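Local atomic coordinates of exocyst complex component EXO70 (Saccharomyces cerevisiae, PDB entry 2B1E), a protein that tethers secretory vesicles to sites of exocytosis as a subunit of the exocyst complex, in whose assembly it also plays a role. Residues A[97-102]-A[151-156]; A[112-117]-A[195-200]; A[291-296]-A[377-382]; A[308-313]-A[414-419]. All blocks are in the same frame, centred on the assembly; numbering follows the deposited sequence.

Overall arrangement
The chain is largely helical, with no strand, and the four contacts form two pairs along its length. Contacts 1 and 2 have centres 15 Å apart and touch through Phe100, Ile97, Phe112, Pro113 and Tyr115; they bring the loops flanking helix 102-108 against helices 136-155 and 180-201. Contacts 3 and 4, 12 Å between centres, join the successive helices 268-299 and 311-323 to the successive helices 364-391 and 410-429. Within each pair the segments alternate along the chain, whereas the pairs follow one another in series. Centres of contacts 2 and 4 lie 64 Å apart, on opposite sides of the chain's centre, consistent with an elongated rod built from consecutive helical bundles.

Contact 1. Residues A[97-102]-A[151-156]; sequences IKPFDP and ILKCMA
With SG anti to its own carbonyl carbon (chi1 -66°), Cys154 leans out to the loop; Phe100, with CG between backbone N and carbonyl carbon (chi1 67°), folds its ring back over that sulfur. The result is a Cys sulfur-aromatic contact, which ties the loop between helices 66-94 and 102-108 to the late part of helix 136-155 in this all-helical fold. Cys154 SG stands 3.9 Å above the plane of the Phe100 ring, displaced toward the rim where CD2 and CE2 lie. The same sulfur accepts a fairly straight hydrogen bond from the backbone: Phe100 N is 3.5 Å from Cys154 SG, with 164° at the hydrogen. Backbone N-H and aromatic face of one residue therefore hold a single buried thiol. Cys154 CA also makes a bent CA-H...O contact with Phe100 O, 3.4 Å away.

On the more exposed flank, Pro99 and Lys153 lie side by side and point the same way. Their methylenes are tight, Pro99 CG and Lys153 CD being 3.5 Å apart; beyond CD the lysine chain leads away from the proline, its last bond bent at chi4. Outside the two segments, Phe190 of helix 180-201 packs on Cys154, and Phe112 meets the Phe100 ring edge-to-face. Beyond Phe100 the loop stays close to the helix backbone: Pro102 CD approaches Cys154 O to 3.2 Å, and Pro102 CG is 3.6 Å from that oxygen.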
# COMPACT_ATOMS: atom_id res chain seq x y z
N ILE A 97 33.21 13.34 16.69
CA ILE A 97 32.08 12.41 16.72
C ILE A 97 32.48 11.21 15.88
O ILE A 97 32.76 11.37 14.68
CB ILE A 97 30.80 13.01 16.09
CG1 ILE A 97 30.42 14.32 16.78
CG2 ILE A 97 29.64 12.00 16.20
CD1 ILE A 97 29.05 14.88 16.33
N LYS A 98 32.52 10.02 16.48
CA LYS A 98 32.92 8.82 15.74
C LYS A 98 31.74 8.07 15.15
O LYS A 98 30.61 8.17 15.64
CB LYS A 98 33.70 7.86 16.65
CG LYS A 98 34.77 8.52 17.51
CD LYS A 98 35.79 9.31 16.69
CE LYS A 98 36.85 9.93 17.60
NZ LYS A 98 37.84 10.78 16.87
N PRO A 99 31.98 7.30 14.08
CA PRO A 99 30.91 6.53 13.44
C PRO A 99 30.25 5.65 14.50
O PRO A 99 30.92 5.15 15.41
CB PRO A 99 31.64 5.72 12.38
CG PRO A 99 32.78 6.63 12.00
CD PRO A 99 33.25 7.13 13.35
N PHE A 100 28.95 5.45 14.38
CA PHE A 100 28.24 4.64 15.35
C PHE A 100 27.06 3.96 14.69
O PHE A 100 26.58 4.41 13.66
CB PHE A 100 27.76 5.51 16.51
CG PHE A 100 26.69 6.50 16.12
CD1 PHE A 100 25.36 6.09 15.98
CD2 PHE A 100 27.02 7.82 15.86
CE1 PHE A 100 24.38 6.98 15.59
CE2 PHE A 100 26.04 8.72 15.46
CZ PHE A 100 24.72 8.31 15.33
N ASP A 101 26.60 2.86 15.29
CA ASP A 101 25.46 2.13 14.76
C ASP A 101 24.20 2.85 15.24
O ASP A 101 23.90 2.85 16.43
CB ASP A 101 25.47 0.69 15.26
CG ASP A 101 24.36 -0.14 14.66
OD1 ASP A 101 23.21 0.34 14.66
OD2 ASP A 101 24.62 -1.26 14.19
N PRO A 102 23.46 3.48 14.32
CA PRO A 102 22.23 4.21 14.64
C PRO A 102 21.16 3.34 15.31
O PRO A 102 20.41 3.80 16.17
CB PRO A 102 21.76 4.72 13.28
CG PRO A 102 23.03 4.76 12.46
CD PRO A 102 23.71 3.49 12.87
N ILE A 151 28.72 10.19 8.30
CA ILE A 151 27.36 9.67 8.18
C ILE A 151 27.29 8.39 7.37
O ILE A 151 26.55 7.46 7.72
CB ILE A 151 26.43 10.73 7.55
CG1 ILE A 151 26.42 11.98 8.43
CG2 ILE A 151 25.01 10.17 7.40
CD1 ILE A 151 25.66 13.15 7.84
N LEU A 152 28.04 8.32 6.28
CA LEU A 152 28.03 7.12 5.46
C LEU A 152 28.50 5.91 6.27
O LEU A 152 28.00 4.79 6.09
CB LEU A 152 28.90 7.32 4.22
CG LEU A 152 28.29 8.25 3.17
CD1 LEU A 152 29.31 8.52 2.07
CD2 LEU A 152 27.02 7.62 2.59
N LYS A 153 29.45 6.13 7.18
CA LYS A 153 29.98 5.06 8.02
C LYS A 153 28.92 4.62 9.03
O LYS A 153 28.87 3.45 9.41
CB LYS A 153 31.23 5.54 8.77
CG LYS A 153 32.48 5.66 7.90
CD LYS A 153 33.60 6.35 8.66
CE LYS A 153 34.89 6.38 7.85
NZ LYS A 153 35.48 5.02 7.72
N CYS A 154 28.08 5.55 9.46
CA CYS A 154 27.02 5.23 10.40
C CYS A 154 25.96 4.40 9.69
O CYS A 154 25.52 3.36 10.19
CB CYS A 154 26.38 6.50 10.95
SG CYS A 154 27.47 7.49 11.97
N MET A 155 25.55 4.87 8.52
CA MET A 155 24.54 4.17 7.74
C MET A 155 25.05 2.80 7.29
O MET A 155 24.26 1.92 6.92
CB MET A 155 24.13 5.00 6.53
CG MET A 155 23.48 6.34 6.88
SD MET A 155 21.94 6.20 7.82
CE MET A 155 20.92 5.37 6.62
N ALA A 156 26.37 2.63 7.31
CA ALA A 156 26.98 1.37 6.90
C ALA A 156 26.55 0.24 7.83
O ALA A 156 26.49 -0.92 7.42
CB ALA A 156 28.50 1.51 6.92

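Contact 2. Residues A[112-117]-A[195-200]; sequences FPYYED and KSLVDD
Tyr114 reaches across to helix 180-201 with its ring plane 59° from the carboxylate plane of Asp200, whose OD2 lies near the ring plane at the phenol edge. CG is anti to the backbone N (chi1 -165°), which extends the ring away from the loop and delivers OH to the helix. There Tyr114 OH donates a short hydrogen bond, 2.7 Å to Asp200 OD2, arriving on the anti side of that oxygen and 30° out of the carboxylate plane. Tyr114 OH also rests on the helix backbone, 3.1 Å from Leu197 CA. Leu197 meets the same ring at a slant, CD1 being 4.0 Å from Tyr114 CE1, and turns that methyl to the edge of the second aromatic, 3.8 Å from Tyr115 CD2. One leucine branch thus serves both tyrosines. The polar end of Tyr115 points elsewhere, bonding Leu94 O and Arg147 NH1, while Leu120 of helix 117-132 packs on Tyr114, Tyr115, Leu197 and Asp200. A phenylalanine in place of Tyr114 would probably keep much of the leucine packing but leave the Asp200 carboxylate without this donor. The tyrosine thus fastens the loop between helices 102-108 and 117-132 to the last turns of helix 180-201, a loop-to-helix join in the all-helical Exo70 rod.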
# COMPACT_ATOMS: atom_id res chain seq x y z
N PHE A 112 21.02 11.29 18.38
CA PHE A 112 22.35 11.06 17.84
C PHE A 112 23.32 12.03 18.50
O PHE A 112 22.92 13.03 19.09
CB PHE A 112 22.35 11.27 16.33
CG PHE A 112 21.55 10.24 15.57
CD1 PHE A 112 21.07 9.10 16.21
CD2 PHE A 112 21.31 10.40 14.21
CE1 PHE A 112 20.37 8.13 15.50
CE2 PHE A 112 20.60 9.44 13.49
CZ PHE A 112 20.13 8.31 14.14
N PRO A 113 24.62 11.74 18.43
CA PRO A 113 25.59 12.65 19.05
C PRO A 113 25.57 13.97 18.29
O PRO A 113 25.20 14.00 17.12
CB PRO A 113 26.93 11.92 18.86
CG PRO A 113 26.54 10.49 18.74
CD PRO A 113 25.29 10.53 17.91
N TYR A 114 25.95 15.05 18.96
CA TYR A 114 25.98 16.36 18.31
C TYR A 114 27.09 17.19 18.94
O TYR A 114 27.35 17.06 20.13
CB TYR A 114 24.64 17.07 18.46
CG TYR A 114 24.47 18.26 17.54
CD1 TYR A 114 24.39 18.08 16.15
CD2 TYR A 114 24.39 19.55 18.04
CE1 TYR A 114 24.23 19.18 15.29
CE2 TYR A 114 24.22 20.65 17.20
CZ TYR A 114 24.14 20.45 15.83
OH TYR A 114 23.96 21.53 15.00
N TYR A 115 27.73 18.04 18.15
CA TYR A 115 28.82 18.88 18.65
C TYR A 115 28.35 19.79 19.77
O TYR A 115 27.20 20.22 19.79
CB TYR A 115 29.37 19.74 17.51
CG TYR A 115 29.87 18.93 16.34
CD1 TYR A 115 31.00 18.11 16.46
CD2 TYR A 115 29.22 18.98 15.11
CE1 TYR A 115 31.47 17.36 15.37
CE2 TYR A 115 29.68 18.23 14.02
CZ TYR A 115 30.80 17.43 14.16
OH TYR A 115 31.28 16.72 13.08
N GLU A 116 29.23 20.06 20.73
CA GLU A 116 28.87 20.94 21.83
C GLU A 116 28.85 22.35 21.28
O GLU A 116 29.42 22.62 20.22
CB GLU A 116 29.87 20.81 22.98
CG GLU A 116 31.32 20.86 22.54
CD GLU A 116 32.29 20.59 23.69
OE1 GLU A 116 32.08 19.60 24.44
OE2 GLU A 116 33.27 21.34 23.82
N ASP A 117 28.17 23.25 21.98
CA ASP A 117 28.06 24.64 21.56
C ASP A 117 29.42 25.30 21.30
O ASP A 117 29.59 26.01 20.31
CB ASP A 117 27.30 25.45 22.61
CG ASP A 117 25.80 25.19 22.57
OD1 ASP A 117 25.36 24.20 21.95
OD2 ASP A 117 25.05 26.00 23.16
N LYS A 195 20.49 19.41 8.91
CA LYS A 195 19.79 20.68 8.72
C LYS A 195 20.06 21.58 9.93
O LYS A 195 20.29 22.79 9.78
CB LYS A 195 18.29 20.44 8.57
CG LYS A 195 17.46 21.72 8.56
CD LYS A 195 17.81 22.63 7.39
CE LYS A 195 16.90 23.86 7.39
NZ LYS A 195 15.45 23.46 7.52
N SER A 196 20.02 21.01 11.13
CA SER A 196 20.26 21.79 12.34
C SER A 196 21.72 22.27 12.35
O SER A 196 22.00 23.40 12.72
CB SER A 196 20.00 20.95 13.61
OG SER A 196 18.66 20.50 13.66
N LEU A 197 22.63 21.40 11.92
CA LEU A 197 24.05 21.74 11.88
C LEU A 197 24.33 22.92 10.97
O LEU A 197 24.94 23.90 11.39
CB LEU A 197 24.88 20.54 11.40
CG LEU A 197 26.41 20.78 11.43
CD1 LEU A 197 26.85 21.02 12.87
CD2 LEU A 197 27.14 19.58 10.86
N VAL A 198 23.88 22.84 9.72
CA VAL A 198 24.10 23.94 8.79
C VAL A 198 23.46 25.22 9.34
O VAL A 198 24.05 26.29 9.26
CB VAL A 198 23.51 23.63 7.38
CG1 VAL A 198 23.52 24.89 6.53
CG2 VAL A 198 24.35 22.55 6.70
N ASP A 199 22.26 25.10 9.89
CA ASP A 199 21.60 26.28 10.46
C ASP A 199 22.42 26.81 11.63
O ASP A 199 22.48 28.02 11.85
CB ASP A 199 20.19 25.93 10.94
CG ASP A 199 19.19 25.82 9.80
OD1 ASP A 199 19.56 26.16 8.65
OD2 ASP A 199 18.04 25.40 10.05
N ASP A 200 23.04 25.91 12.39
CA ASP A 200 23.84 26.33 13.54
C ASP A 200 25.17 26.95 13.12
O ASP A 200 25.66 27.88 13.75
CB ASP A 200 24.14 25.14 14.48
CG ASP A 200 23.02 24.85 15.46
OD1 ASP A 200 22.09 25.68 15.62
OD2 ASP A 200 23.07 23.78 16.10

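Contact 3. Residues A[291-296]-A[377-382]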
# COMPACT_ATOMS: atom_id res chain seq x y z
N ASP A 291 -6.91 -10.57 -11.63
CA ASP A 291 -6.48 -11.52 -12.66
C ASP A 291 -6.18 -12.88 -12.04
O ASP A 291 -6.42 -13.92 -12.65
CB ASP A 291 -5.24 -10.97 -13.37
CG ASP A 291 -5.56 -9.79 -14.26
OD1 ASP A 291 -6.61 -9.15 -14.04
OD2 ASP A 291 -4.76 -9.49 -15.18
N ARG A 292 -5.65 -12.85 -10.82
CA ARG A 292 -5.33 -14.07 -10.11
C ARG A 292 -6.61 -14.87 -9.84
O ARG A 292 -6.64 -16.08 -9.99
CB ARG A 292 -4.65 -13.72 -8.78
CG ARG A 292 -4.18 -14.90 -7.99
CD ARG A 292 -4.27 -14.60 -6.52
NE ARG A 292 -3.55 -15.59 -5.73
CZ ARG A 292 -2.23 -15.71 -5.73
NH1 ARG A 292 -1.49 -14.90 -6.48
NH2 ARG A 292 -1.65 -16.65 -4.98
N ILE A 293 -7.68 -14.17 -9.45
CA ILE A 293 -8.96 -14.82 -9.17
C ILE A 293 -9.55 -15.43 -10.44
O ILE A 293 -10.02 -16.58 -10.43
CB ILE A 293 -9.97 -13.82 -8.57
CG1 ILE A 293 -9.43 -13.25 -7.26
CG2 ILE A 293 -11.30 -14.52 -8.31
CD1 ILE A 293 -10.25 -12.10 -6.70
N ILE A 294 -9.53 -14.67 -11.53
CA ILE A 294 -10.04 -15.15 -12.81
C ILE A 294 -9.29 -16.40 -13.27
O ILE A 294 -9.89 -17.31 -13.85
CB ILE A 294 -9.93 -14.05 -13.90
CG1 ILE A 294 -10.80 -12.86 -13.51
CG2 ILE A 294 -10.38 -14.60 -15.25
CD1 ILE A 294 -10.67 -11.68 -14.44
N LYS A 295 -7.99 -16.45 -13.01
CA LYS A 295 -7.18 -17.61 -13.40
C LYS A 295 -7.43 -18.80 -12.49
O LYS A 295 -7.62 -19.92 -12.97
CB LYS A 295 -5.69 -17.26 -13.37
CG LYS A 295 -5.28 -16.16 -14.33
CD LYS A 295 -3.78 -15.93 -14.29
CE LYS A 295 -3.36 -14.82 -15.24
NZ LYS A 295 -1.88 -14.59 -15.17
N LYS A 296 -7.42 -18.57 -11.19
CA LYS A 296 -7.66 -19.64 -10.23
C LYS A 296 -9.07 -20.23 -10.41
O LYS A 296 -9.24 -21.45 -10.44
CB LYS A 296 -7.48 -19.13 -8.80
CG LYS A 296 -6.04 -18.84 -8.41
CD LYS A 296 -5.28 -20.13 -8.13
CE LYS A 296 -3.84 -19.86 -7.71
NZ LYS A 296 -3.08 -19.19 -8.80
N ASP A 377 -17.11 -10.33 -6.37
CA ASP A 377 -17.99 -10.46 -7.53
C ASP A 377 -17.29 -11.31 -8.60
O ASP A 377 -17.90 -12.18 -9.23
CB ASP A 377 -18.30 -9.10 -8.15
CG ASP A 377 -19.46 -8.38 -7.47
OD1 ASP A 377 -20.13 -8.99 -6.61
OD2 ASP A 377 -19.68 -7.20 -7.81
N THR A 378 -16.01 -11.02 -8.81
CA THR A 378 -15.22 -11.72 -9.82
C THR A 378 -15.11 -13.20 -9.49
O THR A 378 -15.18 -14.05 -10.37
CB THR A 378 -13.81 -11.10 -9.95
OG1 THR A 378 -13.95 -9.70 -10.24
CG2 THR A 378 -13.02 -11.77 -11.07
N LEU A 379 -14.92 -13.51 -8.21
CA LEU A 379 -14.82 -14.90 -7.78
C LEU A 379 -16.13 -15.66 -8.06
O LEU A 379 -16.13 -16.74 -8.65
CB LEU A 379 -14.51 -14.97 -6.28
CG LEU A 379 -14.57 -16.37 -5.66
CD1 LEU A 379 -13.47 -17.27 -6.26
CD2 LEU A 379 -14.41 -16.25 -4.16
N ALA A 380 -17.25 -15.08 -7.62
CA ALA A 380 -18.55 -15.71 -7.81
C ALA A 380 -18.90 -15.94 -9.27
O ALA A 380 -19.24 -17.06 -9.66
CB ALA A 380 -19.64 -14.87 -7.12
N VAL A 381 -18.81 -14.89 -10.09
CA VAL A 381 -19.16 -15.01 -11.51
C VAL A 381 -18.24 -15.97 -12.27
O VAL A 381 -18.70 -16.75 -13.09
CB VAL A 381 -19.16 -13.63 -12.22
CG1 VAL A 381 -17.76 -13.08 -12.31
CG2 VAL A 381 -19.78 -13.75 -13.60
N ASN A 382 -16.94 -15.92 -11.99
CA ASN A 382 -16.01 -16.82 -12.67
C ASN A 382 -16.21 -18.28 -12.24
O ASN A 382 -16.07 -19.19 -13.05
CB ASN A 382 -14.58 -16.36 -12.44
CG ASN A 382 -14.17 -15.28 -13.41
OD1 ASN A 382 -13.74 -15.57 -14.52
ND2 ASN A 382 -14.36 -14.02 -13.01
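Apolar contacts carry most of the packing between Ile293, Ile294 and the facing turn of helix 364-391. Ile293 inserts its CG2 branch, placed anti to the backbone N, against the backbone and CB of Leu379; Ile293 CG2 lies 3.6 Å from Leu379 CA and 3.8 Å from Leu379 CB. Ile294 crosses Thr378 obliquely, with a tight approach of 3.5 Å between Ile294 CG1 and Thr378 CG2. The threonine methyl does this touching, while its OG1 bonds back to Asp374 O in its own helix.

The two segments run nearly parallel, with a crossing angle of -19° and axes 9.1 Å apart. Helices 268-299 and 364-391 are neighbours in the helical bundle, and helix 311-323 packs against both: Thr316 touches Ile293 and Leu379 alike.

No hydrogen bond crosses between the two segments; the polar group that shapes the contact is bonded within helix 364-391. Asn382 ND2 bonds Thr378 O one turn back, at 2.8 Å with 161° at the hydrogen and the acceptor close to the amide plane. Asn382 N reaches the same carbonyl oxygen from the opposite face, so two donors from one residue grip it. Held this way, the amide meets Ile294 at a slant: Asn382 OD1 sits 3.6 Å from Ile294 CG2, and Asn382 ND2 is 3.8 Å from Ile294 CG1. Salt bridges tie the two segments to other helices: Arg292 to Asp315 of helix 311-323 and Asp377 to Arg444 of helix 440-473.

Contact 4. Residues A[308-313]-A[414-419]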
# COMPACT_ATOMS: atom_id res chain seq x y z
N GLY A 308 -18.82 -28.15 -3.09
CA GLY A 308 -18.34 -27.37 -1.96
C GLY A 308 -17.36 -26.27 -2.29
O GLY A 308 -17.19 -25.89 -3.46
N VAL A 309 -16.70 -25.76 -1.25
CA VAL A 309 -15.72 -24.69 -1.37
C VAL A 309 -14.55 -25.14 -2.25
O VAL A 309 -14.06 -26.26 -2.11
CB VAL A 309 -15.17 -24.28 0.02
CG1 VAL A 309 -14.21 -23.11 -0.12
CG2 VAL A 309 -16.32 -23.90 0.94
N THR A 310 -14.10 -24.27 -3.15
CA THR A 310 -12.98 -24.61 -4.02
C THR A 310 -11.71 -23.93 -3.55
O THR A 310 -11.75 -22.99 -2.74
CB THR A 310 -13.21 -24.16 -5.48
OG1 THR A 310 -13.18 -22.73 -5.53
CG2 THR A 310 -14.55 -24.67 -6.00
N GLU A 311 -10.58 -24.38 -4.08
CA GLU A 311 -9.30 -23.79 -3.71
C GLU A 311 -9.21 -22.37 -4.23
O GLU A 311 -8.50 -21.54 -3.66
CB GLU A 311 -8.16 -24.66 -4.26
CG GLU A 311 -8.21 -26.09 -3.72
CD GLU A 311 -7.01 -26.94 -4.13
OE1 GLU A 311 -6.81 -27.14 -5.35
OE2 GLU A 311 -6.27 -27.40 -3.23
N ALA A 312 -9.93 -22.07 -5.31
CA ALA A 312 -9.92 -20.72 -5.86
C ALA A 312 -10.45 -19.79 -4.77
O ALA A 312 -9.87 -18.74 -4.50
CB ALA A 312 -10.82 -20.63 -7.10
N THR A 313 -11.53 -20.20 -4.14
CA THR A 313 -12.15 -19.42 -3.08
C THR A 313 -11.23 -19.32 -1.87
O THR A 313 -10.99 -18.23 -1.36
CB THR A 313 -13.51 -20.04 -2.68
OG1 THR A 313 -14.39 -19.98 -3.81
CG2 THR A 313 -14.14 -19.29 -1.52
N GLY A 414 -26.46 -22.65 -8.35
CA GLY A 414 -26.79 -21.73 -7.27
C GLY A 414 -26.23 -22.21 -5.94
O GLY A 414 -25.65 -21.44 -5.17
N PHE A 415 -26.40 -23.50 -5.68
CA PHE A 415 -25.91 -24.12 -4.44
C PHE A 415 -24.38 -24.03 -4.38
O PHE A 415 -23.81 -23.63 -3.36
CB PHE A 415 -26.36 -25.59 -4.40
CG PHE A 415 -25.83 -26.35 -3.21
CD1 PHE A 415 -26.36 -26.13 -1.94
CD2 PHE A 415 -24.81 -27.28 -3.36
CE1 PHE A 415 -25.87 -26.83 -0.83
CE2 PHE A 415 -24.31 -27.98 -2.25
CZ PHE A 415 -24.85 -27.76 -0.98
N PHE A 416 -23.72 -24.41 -5.46
CA PHE A 416 -22.27 -24.37 -5.55
C PHE A 416 -21.73 -22.97 -5.22
O PHE A 416 -20.84 -22.82 -4.37
CB PHE A 416 -21.83 -24.83 -6.95
CG PHE A 416 -20.36 -24.68 -7.23
CD1 PHE A 416 -19.39 -25.24 -6.38
CD2 PHE A 416 -19.94 -24.01 -8.38
CE1 PHE A 416 -18.03 -25.13 -6.68
CE2 PHE A 416 -18.57 -23.90 -8.69
CZ PHE A 416 -17.62 -24.46 -7.84
N ILE A 417 -22.28 -21.93 -5.84
CA ILE A 417 -21.80 -20.57 -5.57
C ILE A 417 -22.05 -20.18 -4.11
O ILE A 417 -21.18 -19.58 -3.46
CB ILE A 417 -22.47 -19.53 -6.51
CG1 ILE A 417 -22.25 -19.91 -7.98
CG2 ILE A 417 -21.88 -18.13 -6.24
CD1 ILE A 417 -20.76 -20.09 -8.36
N LEU A 418 -23.22 -20.51 -3.59
CA LEU A 418 -23.52 -20.17 -2.20
C LEU A 418 -22.60 -20.89 -1.22
O LEU A 418 -22.22 -20.32 -0.20
CB LEU A 418 -24.99 -20.45 -1.89
CG LEU A 418 -25.97 -19.46 -2.51
CD1 LEU A 418 -27.36 -20.02 -2.43
CD2 LEU A 418 -25.90 -18.11 -1.82
N MET A 419 -22.22 -22.13 -1.51
CA MET A 419 -21.33 -22.82 -0.58
C MET A 419 -20.00 -22.09 -0.50
O MET A 419 -19.37 -22.03 0.56
CB MET A 419 -21.11 -24.29 -0.99
CG MET A 419 -22.28 -25.23 -0.65
SD MET A 419 -22.72 -25.33 1.12
CE MET A 419 -21.35 -26.29 1.73
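Phe416 presents its ring edge to the segment 308-313: Gly308 O and the Thr310 methyl both lie near the ring plane. Gly308 O is 3.4 Å from Phe416 CE1, and Thr310 CG2 stands 3.6 Å from both CE1 and CZ of that ring, the two side chains crossing at about a right angle. In the neighbouring ring of Phe415, one face is covered from its own helix by Met419 CG, 3.6 Å above the plane and offset toward the rim. The contact joins helix 410-429 to the N-terminal start of helix 311-323, where Thr310 is the N-cap, within the bundle of the C-terminal Exo70 family region. With CG anti to its backbone N (chi1 173°), Phe416 extends from its helix to the cap; Ile303 and Pro304 of the loop leading to helix 311-323 also pack on it. An alanine here is likely to open a gap beside the Thr310 methyl and leave the Gly308 carbonyl without its aromatic neighbour. Farther along, Met419 CB faces Gly308 CA, and Val309 CG2 lies 3.6 Å from Met419 O. At the cap itself, Thr310 OG1 accepts two weak hydrogen bonds, each 3.3 Å long, from Ala312 N and Thr313 N.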